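Local coordinates for protein homospermidine synthase (Legionella pneumophila subsp. pneumophila str. Philadelphia 1, PDB 2PH5) that probably makes the polyamine homospermidine as a synthase of the saccharopine dehydrogenase-like class, and binds NAD in a Rossmann-type domain, at residues I331-S336 and K340-N345; L194-G199 and L311-T316; M275-T280 and K448-L453. All blocks are in the same frame, centred on the assembly; numbering follows the deposited sequence.

Contact 1: I331-S336 and K340-N345; sequences IFELKS and KPQNKN
The Glu333 carboxylate and the Gln342 side-chain amide meet with their planes almost perpendicular, 87° apart, while the flat Lys340-Pro341 peptide carries the methyl CD2 of Leu334 over one face. That methyl, Leu334 CD2, stands 3.7 Å from Lys340 C, above the peptide group, and 3.8 Å from Pro341 N. Reaching from the last turns of helix 325-336, Glu333 starts with CG anti to the backbone N (chi1 173°) and stays extended, which carries its acid out to the returning chain. Gln342 instead bends at chi2, folding its amide back against the helix, and its CG comes 3.4 Å from Glu333 OE1. The pair bridges the end of helix 325-336 and the loop leading back from it; after Asn343 the chain enters strand 344-347, which runs parallel to strand 221-224. The acid has stronger partners outside the two segments, a salt bridge from OE1 to Lys217 and a hydrogen bond from the Gly220 amide to OE2. Leu334 also packs on Leu236, and Gln342 on Phe222. With a lysine and a backbone N-H holding its two oxygens, Glu333 is likely to remain ionised, tying the helix to the residues just before strand 221-224, while Leu334 supplies the apolar half of the contact.

Contact 2: L194-G199 and L311-T316; sequences LAMTLG and LLYRPT
In both Met196 (chi1 178°) and Tyr313 (chi1 167°) CG stands anti to the backbone N, and the two side chains run alongside one another with their ends pointing opposite ways, giving a Met-aromatic contact between helix 188-197 and the edge region of the mixed sheet. Position 196 is modelled as selenomethionine. Its CB does most of the touching, a CH-pi contact 3.5 Å from the centroid of the Tyr313 ring and only 16° off the ring normal. The selenium is placed less directly: the chain runs on extended through chi2, leaving Met196 SE oblique to the ring, 5.1 Å from its centroid and 3.8 Å from Tyr313 CB. The ring's other face has Pro315 N above it, toward the rim, so the tyrosine is sandwiched between the helix and its own strand. Here a classic beta bulge pairs Leu312 and Tyr313 with the single residue Leu305, which also touches Met196. On the helix side the chain leaves through a Schellman motif, with Gly199 at positive phi and its N bonded to Met196 O at 2.9 Å. Just beyond, the Tyr313 hydroxyl is hydrogen-bonded to the carbonyl O of Ile200. At the same end of the ring, Ala195 CB lies 3.5 Å from Tyr313 OH.

Contact 3: M275-T280 and K448-L453; sequences MVRSWT and KNRGEL
Arg277, on the two-stranded antiparallel sheet of strands 275-278 and 286-289, and Arg450, in the long loop after strand 436-442, form a face-to-face guanidinium pair at the subunit interface, an example of two arginines sharing acidic partners. The side chains cross at about a right angle, yet the planar ends overlap, their planes only 32° apart. Arg450 CZ sits over the centre of the Arg277 guanidinium, with the two CZ atoms, Arg277 CZ and Arg450 CZ, 3.4 Å apart. Relative to the Arg450 group the overlap is less central, since Arg277 CZ falls toward its rim. Arg277 gets there as an extended rod from CG to NE, its CG anti to the carbonyl carbon (chi1 -65°), whereas Arg450 turns at chi2 to lay its group across the other. Arg277 NH2 and Arg450 NH2 are modelled 2.8 Å apart; both are donors, and no hydrogen bond joins them. Carboxylates around the pair would offset its charge. Glu456 makes a salt bridge to Arg277 NH2, and Glu338 of the second subunit makes one to Arg277 NE; both acids lie at long, weak ion-pair range of Arg450 NH2. Arg450 is fixed separately, its NE hydrogen-bonded to Pro446 O. On the flank away from the closest nitrogens, Arg277 NH1 and Arg450 NH1 lie 3.5 Å apart, again without a bond.

In the fold
Strand 311-322 leads directly into helix 325-336, so contacts 1 and 2 sit on consecutive elements, yet their centres are 40 Å apart. Contact 3 lies between these extremes: its centre is 27 Å from that of contact 1 and 25 Å from that of contact 2, with nearest atoms about 6 and 8 Å away. Across the dimer, contacts 1 and 3 come together: Glu338, in the short turn inside contact 1, reaches the arginine pair of the other subunit, and Lys340 packs on Asn449 of that subunit. Contact 2 is not touched by the second subunit. All three lie away from the NAD-binding site; the Pro341 side chain is about 14 Å from the cofactor.

Contact 1: I331-S336 and K340-N345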
ATOM      1  N   ILE A 331       6.787   0.302   2.292  1.00 21.64           N
ATOM      2  CA  ILE A 331       6.276   0.271   3.657  1.00 22.79           C
ATOM      3  C   ILE A 331       5.361  -0.951   3.819  1.00 23.88           C
ATOM      4  O   ILE A 331       5.447  -1.671   4.816  1.00 25.28           O
ATOM      5  CB  ILE A 331       5.506   1.571   3.962  1.00 22.41           C
ATOM      6  CG1 ILE A 331       6.508   2.727   4.095  1.00 21.38           C
ATOM      7  CG2 ILE A 331       4.659   1.409   5.214  1.00 22.03           C
ATOM      8  CD1 ILE A 331       5.878   4.103   4.054  1.00 17.75           C
ATOM      9  N   PHE A 332       4.497  -1.186   2.833  1.00 22.84           N
ATOM     10  CA  PHE A 332       3.588  -2.331   2.867  1.00 24.26           C
ATOM     11  C   PHE A 332       4.391  -3.624   3.048  1.00 25.86           C
ATOM     12  O   PHE A 332       4.055  -4.460   3.895  1.00 25.91           O
ATOM     13  CB  PHE A 332       2.752  -2.372   1.577  1.00 25.93           C
ATOM     14  CG  PHE A 332       1.842  -3.573   1.463  1.00 32.29           C
ATOM     15  CD1 PHE A 332       2.318  -4.781   0.950  1.00 34.37           C
ATOM     16  CD2 PHE A 332       0.503  -3.491   1.851  1.00 34.97           C
ATOM     17  CE1 PHE A 332       1.476  -5.893   0.821  1.00 33.76           C
ATOM     18  CE2 PHE A 332      -0.346  -4.601   1.726  1.00 35.41           C
ATOM     19  CZ  PHE A 332       0.145  -5.801   1.209  1.00 33.88           C
ATOM     20  N   GLU A 333       5.460  -3.770   2.266  1.00 24.73           N
ATOM     21  CA  GLU A 333       6.328  -4.945   2.325  1.00 23.81           C
ATOM     22  C   GLU A 333       7.083  -5.020   3.661  1.00 24.59           C
ATOM     23  O   GLU A 333       7.339  -6.113   4.170  1.00 26.03           O
ATOM     24  CB  GLU A 333       7.308  -4.916   1.140  1.00 23.98           C
ATOM     25  CG  GLU A 333       8.393  -5.984   1.141  1.00 26.31           C
ATOM     26  CD  GLU A 333       9.268  -5.934  -0.116  1.00 29.87           C
ATOM     27  OE1 GLU A 333       9.790  -4.844  -0.447  1.00 30.01           O
ATOM     28  OE2 GLU A 333       9.439  -6.990  -0.778  1.00 29.93           O
ATOM     29  N   LEU A 334       7.416  -3.855   4.219  1.00 24.84           N
ATOM     30  CA  LEU A 334       8.126  -3.731   5.498  1.00 22.80           C
ATOM     31  C   LEU A 334       7.276  -4.351   6.600  1.00 24.10           C
ATOM     32  O   LEU A 334       7.743  -5.206   7.352  1.00 24.34           O
ATOM     33  CB  LEU A 334       8.362  -2.254   5.826  1.00 20.85           C
ATOM     34  CG  LEU A 334       9.445  -1.785   6.813  1.00 22.95           C
ATOM     35  CD1 LEU A 334       8.859  -0.659   7.657  1.00 19.95           C
ATOM     36  CD2 LEU A 334       9.956  -2.905   7.692  1.00 19.51           C
ATOM     37  N   LYS A 335       6.025  -3.905   6.693  1.00 25.05           N
ATOM     38  CA  LYS A 335       5.092  -4.423   7.691  1.00 25.47           C
ATOM     39  C   LYS A 335       4.884  -5.907   7.425  1.00 24.48           C
ATOM     40  O   LYS A 335       4.821  -6.709   8.357  1.00 24.76           O
ATOM     41  CB  LYS A 335       3.739  -3.708   7.598  1.00 25.75           C
ATOM     42  CG  LYS A 335       3.782  -2.229   7.900  1.00 26.77           C
ATOM     43  CD  LYS A 335       2.455  -1.574   7.594  1.00 25.46           C
ATOM     44  CE  LYS A 335       2.512  -0.105   7.966  1.00 27.15           C
ATOM     45  NZ  LYS A 335       1.254   0.643   7.668  1.00 28.01           N
ATOM     46  N   SER A 336       4.768  -6.254   6.145  1.00 24.17           N
ATOM     47  CA  SER A 336       4.581  -7.635   5.714  1.00 26.02           C
ATOM     48  C   SER A 336       5.731  -8.513   6.218  1.00 28.16           C
ATOM     49  O   SER A 336       5.544  -9.698   6.485  1.00 29.44           O
ATOM     50  CB  SER A 336       4.506  -7.697   4.184  1.00 25.44           C
ATOM     51  OG  SER A 336       4.387  -9.029   3.714  1.00 25.38           O
ATOM     52  N   LYS A 340      10.767  -6.015   9.667  1.00 28.27           N
ATOM     53  CA  LYS A 340      12.142  -6.360   9.325  1.00 28.83           C
ATOM     54  C   LYS A 340      12.447  -5.633   8.021  1.00 27.95           C
ATOM     55  O   LYS A 340      11.875  -5.959   6.980  1.00 27.14           O
ATOM     56  CB  LYS A 340      12.274  -7.859   9.054  1.00 31.71           C
ATOM     57  CG  LYS A 340      13.116  -8.644  10.025  1.00 34.18           C
ATOM     58  CD  LYS A 340      12.344  -8.935  11.296  1.00 37.86           C
ATOM     59  CE  LYS A 340      12.757 -10.291  11.864  1.00 38.66           C
ATOM     60  NZ  LYS A 340      14.243 -10.418  11.951  1.00 38.96           N
ATOM     61  N   PRO A 341      13.352  -4.649   8.054  1.00 27.34           N
ATOM     62  CA  PRO A 341      13.687  -3.917   6.831  1.00 27.58           C
ATOM     63  C   PRO A 341      14.279  -4.805   5.740  1.00 27.08           C
ATOM     64  O   PRO A 341      15.039  -5.735   6.019  1.00 27.12           O
ATOM     65  CB  PRO A 341      14.659  -2.844   7.325  1.00 28.39           C
ATOM     66  CG  PRO A 341      15.271  -3.463   8.544  1.00 28.77           C
ATOM     67  CD  PRO A 341      14.094  -4.118   9.209  1.00 27.20           C
ATOM     68  N   GLN A 342      13.899  -4.517   4.498  1.00 26.94           N
ATOM     69  CA  GLN A 342      14.373  -5.262   3.335  1.00 26.55           C
ATOM     70  C   GLN A 342      15.897  -5.277   3.342  1.00 28.37           C
ATOM     71  O   GLN A 342      16.529  -4.327   3.798  1.00 28.44           O
ATOM     72  CB  GLN A 342      13.888  -4.596   2.041  1.00 24.56           C
ATOM     73  CG  GLN A 342      12.388  -4.659   1.764  1.00 22.14           C
ATOM     74  CD  GLN A 342      11.618  -3.438   2.251  1.00 23.58           C
ATOM     75  OE1 GLN A 342      10.636  -3.028   1.628  1.00 21.04           O
ATOM     76  NE2 GLN A 342      12.049  -2.862   3.370  1.00 21.67           N
ATOM     77  N   ASN A 343      16.489  -6.348   2.829  1.00 30.84           N
ATOM     78  CA  ASN A 343      17.943  -6.443   2.796  1.00 33.58           C
ATOM     79  C   ASN A 343      18.553  -5.518   1.740  1.00 33.94           C
ATOM     80  O   ASN A 343      19.777  -5.374   1.664  1.00 33.94           O
ATOM     81  CB  ASN A 343      18.378  -7.892   2.542  1.00 35.58           C
ATOM     82  CG  ASN A 343      17.969  -8.826   3.669  1.00 40.62           C
ATOM     83  OD1 ASN A 343      18.045  -8.463   4.848  1.00 41.97           O
ATOM     84  ND2 ASN A 343      17.548 -10.039   3.318  1.00 41.91           N
ATOM     85  N   LYS A 344      17.705  -4.874   0.943  1.00 32.65           N
ATOM     86  CA  LYS A 344      18.195  -3.988  -0.104  1.00 32.45           C
ATOM     87  C   LYS A 344      17.476  -2.634  -0.121  1.00 31.79           C
ATOM     88  O   LYS A 344      16.273  -2.563   0.111  1.00 32.69           O
ATOM     89  CB  LYS A 344      18.038  -4.687  -1.453  1.00 34.23           C
ATOM     90  CG  LYS A 344      19.158  -4.434  -2.416  1.00 39.00           C
ATOM     91  CD  LYS A 344      19.168  -2.976  -2.837  1.00 42.99           C
ATOM     92  CE  LYS A 344      20.578  -2.508  -3.191  1.00 43.83           C
ATOM     93  NZ  LYS A 344      21.458  -2.459  -1.980  1.00 42.43           N
ATOM     94  N   ASN A 345      18.222  -1.563  -0.381  1.00 30.34           N
ATOM     95  CA  ASN A 345      17.649  -0.220  -0.457  1.00 28.27           C
ATOM     96  C   ASN A 345      17.983   0.391  -1.815  1.00 28.77           C
ATOM     97  O   ASN A 345      19.032   0.108  -2.395  1.00 28.74           O
ATOM     98  CB  ASN A 345      18.211   0.700   0.629  1.00 28.35           C
ATOM     99  CG  ASN A 345      17.598   0.448   1.983  1.00 28.90           C
ATOM    100  OD1 ASN A 345      16.434   0.083   2.085  1.00 31.49           O
ATOM    101  ND2 ASN A 345      18.369   0.668   3.033  1.00 28.22           N
TER

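Contact 2: L194-G199 and L311-T316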
ATOM      1  N   LEU A 194      -0.147  35.744  16.553  1.00 31.23           N
ATOM      2  CA  LEU A 194      -0.775  35.876  15.244  1.00 29.86           C
ATOM      3  C   LEU A 194      -1.496  34.582  14.899  1.00 32.32           C
ATOM      4  O   LEU A 194      -2.566  34.603  14.299  1.00 34.02           O
ATOM      5  CB  LEU A 194       0.268  36.171  14.162  1.00 27.72           C
ATOM      6  CG  LEU A 194      -0.254  36.056  12.721  1.00 24.40           C
ATOM      7  CD1 LEU A 194      -1.342  37.077  12.491  1.00 22.63           C
ATOM      8  CD2 LEU A 194       0.877  36.254  11.734  1.00 23.45           C
ATOM      9  N   ALA A 195      -0.913  33.449  15.281  1.00 34.36           N
ATOM     10  CA  ALA A 195      -1.541  32.165  14.984  1.00 35.21           C
ATOM     11  C   ALA A 195      -2.860  32.036  15.730  1.00 35.66           C
ATOM     12  O   ALA A 195      -3.863  31.598  15.168  1.00 35.56           O
ATOM     13  CB  ALA A 195      -0.608  31.016  15.360  1.00 32.36           C
HETATM   14  N   MSE A 196      -2.855  32.424  16.998  1.00 36.67           N
HETATM   15  CA  MSE A 196      -4.054  32.339  17.810  1.00 38.83           C
HETATM   16  C   MSE A 196      -5.123  33.333  17.358  1.00 37.38           C
HETATM   17  O   MSE A 196      -6.295  32.980  17.238  1.00 36.00           O
HETATM   18  CB  MSE A 196      -3.713  32.591  19.269  1.00 44.27           C
HETATM   19  CG  MSE A 196      -4.923  32.568  20.176  1.00 54.26           C
HETATM   20 SE   MSE A 196      -4.529  33.378  21.883  1.00 68.52          SE
HETATM   21  CE  MSE A 196      -4.891  35.212  21.360  1.00 62.97           C
ATOM     22  N   THR A 197      -4.721  34.575  17.105  1.00 35.78           N
ATOM     23  CA  THR A 197      -5.665  35.594  16.672  1.00 35.54           C
ATOM     24  C   THR A 197      -6.325  35.200  15.351  1.00 34.74           C
ATOM     25  O   THR A 197      -7.428  35.654  15.044  1.00 34.80           O
ATOM     26  CB  THR A 197      -4.975  36.997  16.567  1.00 35.94           C
ATOM     27  OG1 THR A 197      -5.890  37.955  16.024  1.00 36.77           O
ATOM     28  CG2 THR A 197      -3.747  36.936  15.699  1.00 37.18           C
ATOM     29  N   LEU A 198      -5.662  34.337  14.584  1.00 32.41           N
ATOM     30  CA  LEU A 198      -6.207  33.858  13.310  1.00 30.60           C
ATOM     31  C   LEU A 198      -7.056  32.587  13.432  1.00 29.32           C
ATOM     32  O   LEU A 198      -7.613  32.117  12.442  1.00 29.36           O
ATOM     33  CB  LEU A 198      -5.080  33.625  12.299  1.00 31.04           C
ATOM     34  CG  LEU A 198      -4.700  34.825  11.429  1.00 31.90           C
ATOM     35  CD1 LEU A 198      -4.777  36.116  12.232  1.00 34.44           C
ATOM     36  CD2 LEU A 198      -3.312  34.610  10.874  1.00 29.27           C
ATOM     37  N   GLY A 199      -7.145  32.022  14.635  1.00 28.27           N
ATOM     38  CA  GLY A 199      -7.965  30.833  14.836  1.00 27.98           C
ATOM     39  C   GLY A 199      -7.389  29.494  14.409  1.00 27.80           C
ATOM     40  O   GLY A 199      -8.114  28.508  14.258  1.00 26.21           O
ATOM     41  N   LEU A 311      -0.329  27.808  30.024  1.00 57.31           N
ATOM     42  CA  LEU A 311      -0.521  27.903  28.586  1.00 54.16           C
ATOM     43  C   LEU A 311      -1.920  28.393  28.277  1.00 51.33           C
ATOM     44  O   LEU A 311      -2.896  27.981  28.906  1.00 49.76           O
ATOM     45  CB  LEU A 311      -0.293  26.555  27.895  1.00 54.27           C
ATOM     46  CG  LEU A 311      -1.417  25.522  27.926  1.00 54.26           C
ATOM     47  CD1 LEU A 311      -1.034  24.331  27.063  1.00 53.47           C
ATOM     48  CD2 LEU A 311      -1.673  25.090  29.362  1.00 55.87           C
ATOM     49  N   LEU A 312      -2.002  29.286  27.299  1.00 48.27           N
ATOM     50  CA  LEU A 312      -3.266  29.854  26.867  1.00 44.62           C
ATOM     51  C   LEU A 312      -3.620  29.281  25.498  1.00 41.71           C
ATOM     52  O   LEU A 312      -4.748  28.845  25.272  1.00 41.81           O
ATOM     53  CB  LEU A 312      -3.139  31.374  26.775  1.00 45.01           C
ATOM     54  CG  LEU A 312      -2.569  32.058  28.021  1.00 48.14           C
ATOM     55  CD1 LEU A 312      -2.379  33.551  27.754  1.00 49.00           C
ATOM     56  CD2 LEU A 312      -3.508  31.839  29.200  1.00 48.07           C
ATOM     57  N   TYR A 313      -2.638  29.274  24.599  1.00 36.88           N
ATOM     58  CA  TYR A 313      -2.827  28.783  23.241  1.00 33.14           C
ATOM     59  C   TYR A 313      -1.695  27.928  22.688  1.00 32.93           C
ATOM     60  O   TYR A 313      -0.516  28.139  22.989  1.00 31.56           O
ATOM     61  CB  TYR A 313      -3.022  29.949  22.288  1.00 29.23           C
ATOM     62  CG  TYR A 313      -2.912  29.548  20.839  1.00 25.05           C
ATOM     63  CD1 TYR A 313      -3.942  28.847  20.209  1.00 24.44           C
ATOM     64  CD2 TYR A 313      -1.787  29.905  20.080  1.00 23.99           C
ATOM     65  CE1 TYR A 313      -3.861  28.520  18.852  1.00 22.28           C
ATOM     66  CE2 TYR A 313      -1.695  29.583  18.727  1.00 19.55           C
ATOM     67  CZ  TYR A 313      -2.734  28.900  18.122  1.00 22.28           C
ATOM     68  OH  TYR A 313      -2.682  28.649  16.776  1.00 24.08           O
ATOM     69  N   ARG A 314      -2.071  26.986  21.833  1.00 31.30           N
ATOM     70  CA  ARG A 314      -1.123  26.090  21.210  1.00 30.75           C
ATOM     71  C   ARG A 314      -1.869  25.226  20.210  1.00 29.58           C
ATOM     72  O   ARG A 314      -2.845  24.567  20.553  1.00 30.19           O
ATOM     73  CB  ARG A 314      -0.477  25.207  22.267  1.00 31.86           C
ATOM     74  CG  ARG A 314       0.480  24.184  21.722  1.00 33.13           C
ATOM     75  CD  ARG A 314       0.721  23.090  22.751  1.00 35.59           C
ATOM     76  NE  ARG A 314       1.571  23.533  23.846  1.00 38.43           N
ATOM     77  CZ  ARG A 314       1.640  22.930  25.027  1.00 38.24           C
ATOM     78  NH1 ARG A 314       0.902  21.855  25.268  1.00 36.98           N
ATOM     79  NH2 ARG A 314       2.458  23.398  25.958  1.00 41.49           N
ATOM     80  N   PRO A 315      -1.430  25.239  18.947  1.00 28.68           N
ATOM     81  CA  PRO A 315      -2.081  24.432  17.912  1.00 26.98           C
ATOM     82  C   PRO A 315      -1.533  23.012  17.906  1.00 25.82           C
ATOM     83  O   PRO A 315      -0.477  22.741  18.475  1.00 26.88           O
ATOM     84  CB  PRO A 315      -1.728  25.178  16.632  1.00 26.91           C
ATOM     85  CG  PRO A 315      -0.339  25.658  16.925  1.00 26.63           C
ATOM     86  CD  PRO A 315      -0.459  26.177  18.352  1.00 28.49           C
ATOM     87  N   THR A 316      -2.265  22.103  17.279  1.00 24.42           N
ATOM     88  CA  THR A 316      -1.811  20.728  17.170  1.00 22.92           C
ATOM     89  C   THR A 316      -0.909  20.728  15.935  1.00 22.40           C
ATOM     90  O   THR A 316      -1.232  21.357  14.924  1.00 19.05           O
ATOM     91  CB  THR A 316      -3.013  19.759  16.990  1.00 24.03           C
ATOM     92  OG1 THR A 316      -3.649  19.555  18.257  1.00 25.10           O
ATOM     93  CG2 THR A 316      -2.563  18.413  16.431  1.00 24.99           C
TER

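Contact 3: M275-T280 and K448-L453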
HETATM    1  N   MSE A 275      -2.644   6.619  10.310  1.00 23.67           N
HETATM    2  CA  MSE A 275      -3.013   7.433   9.160  1.00 24.52           C
HETATM    3  C   MSE A 275      -3.791   8.664   9.636  1.00 24.58           C
HETATM    4  O   MSE A 275      -4.545   8.606  10.610  1.00 25.32           O
HETATM    5  CB  MSE A 275      -3.895   6.626   8.201  1.00 31.09           C
HETATM    6  CG  MSE A 275      -3.318   5.300   7.739  1.00 36.93           C
HETATM    7 SE   MSE A 275      -1.633   5.481   6.812  1.00 51.78          SE
HETATM    8  CE  MSE A 275      -2.266   6.298   5.167  1.00 41.93           C
ATOM      9  N   VAL A 276      -3.606   9.779   8.947  1.00 22.65           N
ATOM     10  CA  VAL A 276      -4.315  11.000   9.294  1.00 19.79           C
ATOM     11  C   VAL A 276      -4.877  11.605   8.011  1.00 20.50           C
ATOM     12  O   VAL A 276      -4.285  11.480   6.938  1.00 21.78           O
ATOM     13  CB  VAL A 276      -3.385  12.028   9.970  1.00 20.09           C
ATOM     14  CG1 VAL A 276      -3.203  11.693  11.452  1.00 18.78           C
ATOM     15  CG2 VAL A 276      -2.050  12.035   9.264  1.00 19.42           C
ATOM     16  N   ARG A 277      -6.030  12.250   8.142  1.00 18.62           N
ATOM     17  CA  ARG A 277      -6.718  12.890   7.030  1.00 18.01           C
ATOM     18  C   ARG A 277      -6.175  14.304   6.819  1.00 19.78           C
ATOM     19  O   ARG A 277      -6.273  15.141   7.707  1.00 20.28           O
ATOM     20  CB  ARG A 277      -8.219  12.974   7.326  1.00 17.16           C
ATOM     21  CG  ARG A 277      -8.927  11.629   7.432  1.00 16.19           C
ATOM     22  CD  ARG A 277     -10.416  11.780   7.743  1.00 14.24           C
ATOM     23  NE  ARG A 277     -11.104  10.493   7.669  1.00 17.63           N
ATOM     24  CZ  ARG A 277     -11.211   9.627   8.673  1.00 19.21           C
ATOM     25  NH1 ARG A 277     -10.683   9.905   9.859  1.00 21.85           N
ATOM     26  NH2 ARG A 277     -11.821   8.464   8.486  1.00 13.31           N
ATOM     27  N   SER A 278      -5.605  14.568   5.650  1.00 19.67           N
ATOM     28  CA  SER A 278      -5.074  15.887   5.366  1.00 19.43           C
ATOM     29  C   SER A 278      -5.460  16.338   3.954  1.00 21.92           C
ATOM     30  O   SER A 278      -6.311  15.722   3.306  1.00 22.98           O
ATOM     31  CB  SER A 278      -3.555  15.889   5.553  1.00 18.47           C
ATOM     32  OG  SER A 278      -3.027  17.194   5.531  1.00 10.51           O
ATOM     33  N   TRP A 279      -4.832  17.402   3.463  1.00 23.25           N
ATOM     34  CA  TRP A 279      -5.185  17.915   2.148  1.00 23.15           C
ATOM     35  C   TRP A 279      -4.009  18.505   1.391  1.00 25.66           C
ATOM     36  O   TRP A 279      -3.116  19.115   1.981  1.00 26.03           O
ATOM     37  CB  TRP A 279      -6.262  18.986   2.299  1.00 23.13           C
ATOM     38  CG  TRP A 279      -6.802  19.480   1.008  1.00 24.18           C
ATOM     39  CD1 TRP A 279      -7.850  18.962   0.314  1.00 23.53           C
ATOM     40  CD2 TRP A 279      -6.337  20.608   0.256  1.00 23.16           C
ATOM     41  NE1 TRP A 279      -8.078  19.695  -0.823  1.00 25.64           N
ATOM     42  CE2 TRP A 279      -7.163  20.714  -0.886  1.00 24.78           C
ATOM     43  CE3 TRP A 279      -5.304  21.538   0.436  1.00 22.31           C
ATOM     44  CZ2 TRP A 279      -6.992  21.720  -1.847  1.00 23.48           C
ATOM     45  CZ3 TRP A 279      -5.134  22.535  -0.518  1.00 23.49           C
ATOM     46  CH2 TRP A 279      -5.978  22.617  -1.646  1.00 22.82           C
ATOM     47  N   THR A 280      -4.044  18.344   0.071  1.00 26.63           N
ATOM     48  CA  THR A 280      -3.002  18.847  -0.811  1.00 29.24           C
ATOM     49  C   THR A 280      -3.722  19.471  -2.017  1.00 30.79           C
ATOM     50  O   THR A 280      -4.752  18.971  -2.454  1.00 32.16           O
ATOM     51  CB  THR A 280      -2.071  17.682  -1.248  1.00 30.63           C
ATOM     52  OG1 THR A 280      -0.747  18.176  -1.454  1.00 31.84           O
ATOM     53  CG2 THR A 280      -2.578  17.028  -2.533  1.00 33.51           C
ATOM     54  N   LYS A 448     -16.213  16.049   5.749  1.00 42.17           N
ATOM     55  CA  LYS A 448     -16.995  15.855   4.539  1.00 46.90           C
ATOM     56  C   LYS A 448     -16.434  14.778   3.622  1.00 48.40           C
ATOM     57  O   LYS A 448     -15.333  14.271   3.845  1.00 48.55           O
ATOM     58  CB  LYS A 448     -17.148  17.176   3.783  1.00 48.34           C
ATOM     59  CG  LYS A 448     -15.877  17.954   3.601  1.00 49.22           C
ATOM     60  CD  LYS A 448     -16.140  19.429   3.858  1.00 52.80           C
ATOM     61  CE  LYS A 448     -17.282  19.961   3.004  1.00 52.17           C
ATOM     62  NZ  LYS A 448     -17.643  21.350   3.410  1.00 52.99           N
ATOM     63  N   ASN A 449     -17.212  14.438   2.596  1.00 50.33           N
ATOM     64  CA  ASN A 449     -16.860  13.403   1.624  1.00 51.89           C
ATOM     65  C   ASN A 449     -16.690  12.077   2.344  1.00 52.87           C
ATOM     66  O   ASN A 449     -16.128  11.125   1.803  1.00 52.69           O
ATOM     67  CB  ASN A 449     -15.574  13.752   0.878  1.00 52.73           C
ATOM     68  CG  ASN A 449     -15.688  15.045   0.104  1.00 54.60           C
ATOM     69  OD1 ASN A 449     -16.619  15.234  -0.681  1.00 55.20           O
ATOM     70  ND2 ASN A 449     -14.731  15.949   0.316  1.00 54.76           N
ATOM     71  N   ARG A 450     -17.184  12.033   3.578  1.00 53.31           N
ATOM     72  CA  ARG A 450     -17.113  10.838   4.399  1.00 55.29           C
ATOM     73  C   ARG A 450     -17.908   9.712   3.776  1.00 57.89           C
ATOM     74  O   ARG A 450     -18.843   9.942   3.006  1.00 59.68           O
ATOM     75  CB  ARG A 450     -17.665  11.124   5.796  1.00 53.80           C
ATOM     76  CG  ARG A 450     -16.703  11.851   6.722  1.00 51.15           C
ATOM     77  CD  ARG A 450     -15.682  10.897   7.300  1.00 47.16           C
ATOM     78  NE  ARG A 450     -15.017  11.480   8.455  1.00 46.45           N
ATOM     79  CZ  ARG A 450     -14.375  10.772   9.377  1.00 43.93           C
ATOM     80  NH1 ARG A 450     -13.797  11.375  10.400  1.00 45.38           N
ATOM     81  NH2 ARG A 450     -14.319   9.456   9.285  1.00 45.27           N
ATOM     82  N   GLY A 451     -17.538   8.486   4.122  1.00 60.53           N
ATOM     83  CA  GLY A 451     -18.242   7.336   3.595  1.00 62.67           C
ATOM     84  C   GLY A 451     -19.355   6.923   4.531  1.00 64.13           C
ATOM     85  O   GLY A 451     -19.554   7.528   5.590  1.00 63.51           O
ATOM     86  N   GLU A 452     -20.090   5.890   4.139  1.00 65.49           N
ATOM     87  CA  GLU A 452     -21.180   5.397   4.963  1.00 66.72           C
ATOM     88  C   GLU A 452     -21.142   3.882   5.114  1.00 67.11           C
ATOM     89  O   GLU A 452     -21.924   3.315   5.881  1.00 67.90           O
ATOM     90  CB  GLU A 452     -22.522   5.834   4.377  1.00 67.59           C
ATOM     91  CG  GLU A 452     -22.756   5.370   2.956  1.00 68.37           C
ATOM     92  CD  GLU A 452     -24.063   5.878   2.390  1.00 68.66           C
ATOM     93  OE1 GLU A 452     -24.363   5.558   1.219  1.00 68.45           O
ATOM     94  OE2 GLU A 452     -24.789   6.596   3.115  1.00 68.18           O
ATOM     95  N   LEU A 453     -20.233   3.226   4.392  1.00 66.51           N
ATOM     96  CA  LEU A 453     -20.111   1.771   4.478  1.00 65.78           C
ATOM     97  C   LEU A 453     -19.823   1.387   5.930  1.00 65.25           C
ATOM     98  O   LEU A 453     -20.447   0.476   6.486  1.00 64.94           O
ATOM     99  CB  LEU A 453     -18.986   1.258   3.566  1.00 65.99           C
ATOM    100  CG  LEU A 453     -19.165   1.327   2.040  1.00 65.50           C
ATOM    101  CD1 LEU A 453     -20.440   0.599   1.642  1.00 65.10           C
ATOM    102  CD2 LEU A 453     -19.208   2.777   1.578  1.00 65.75           C
TER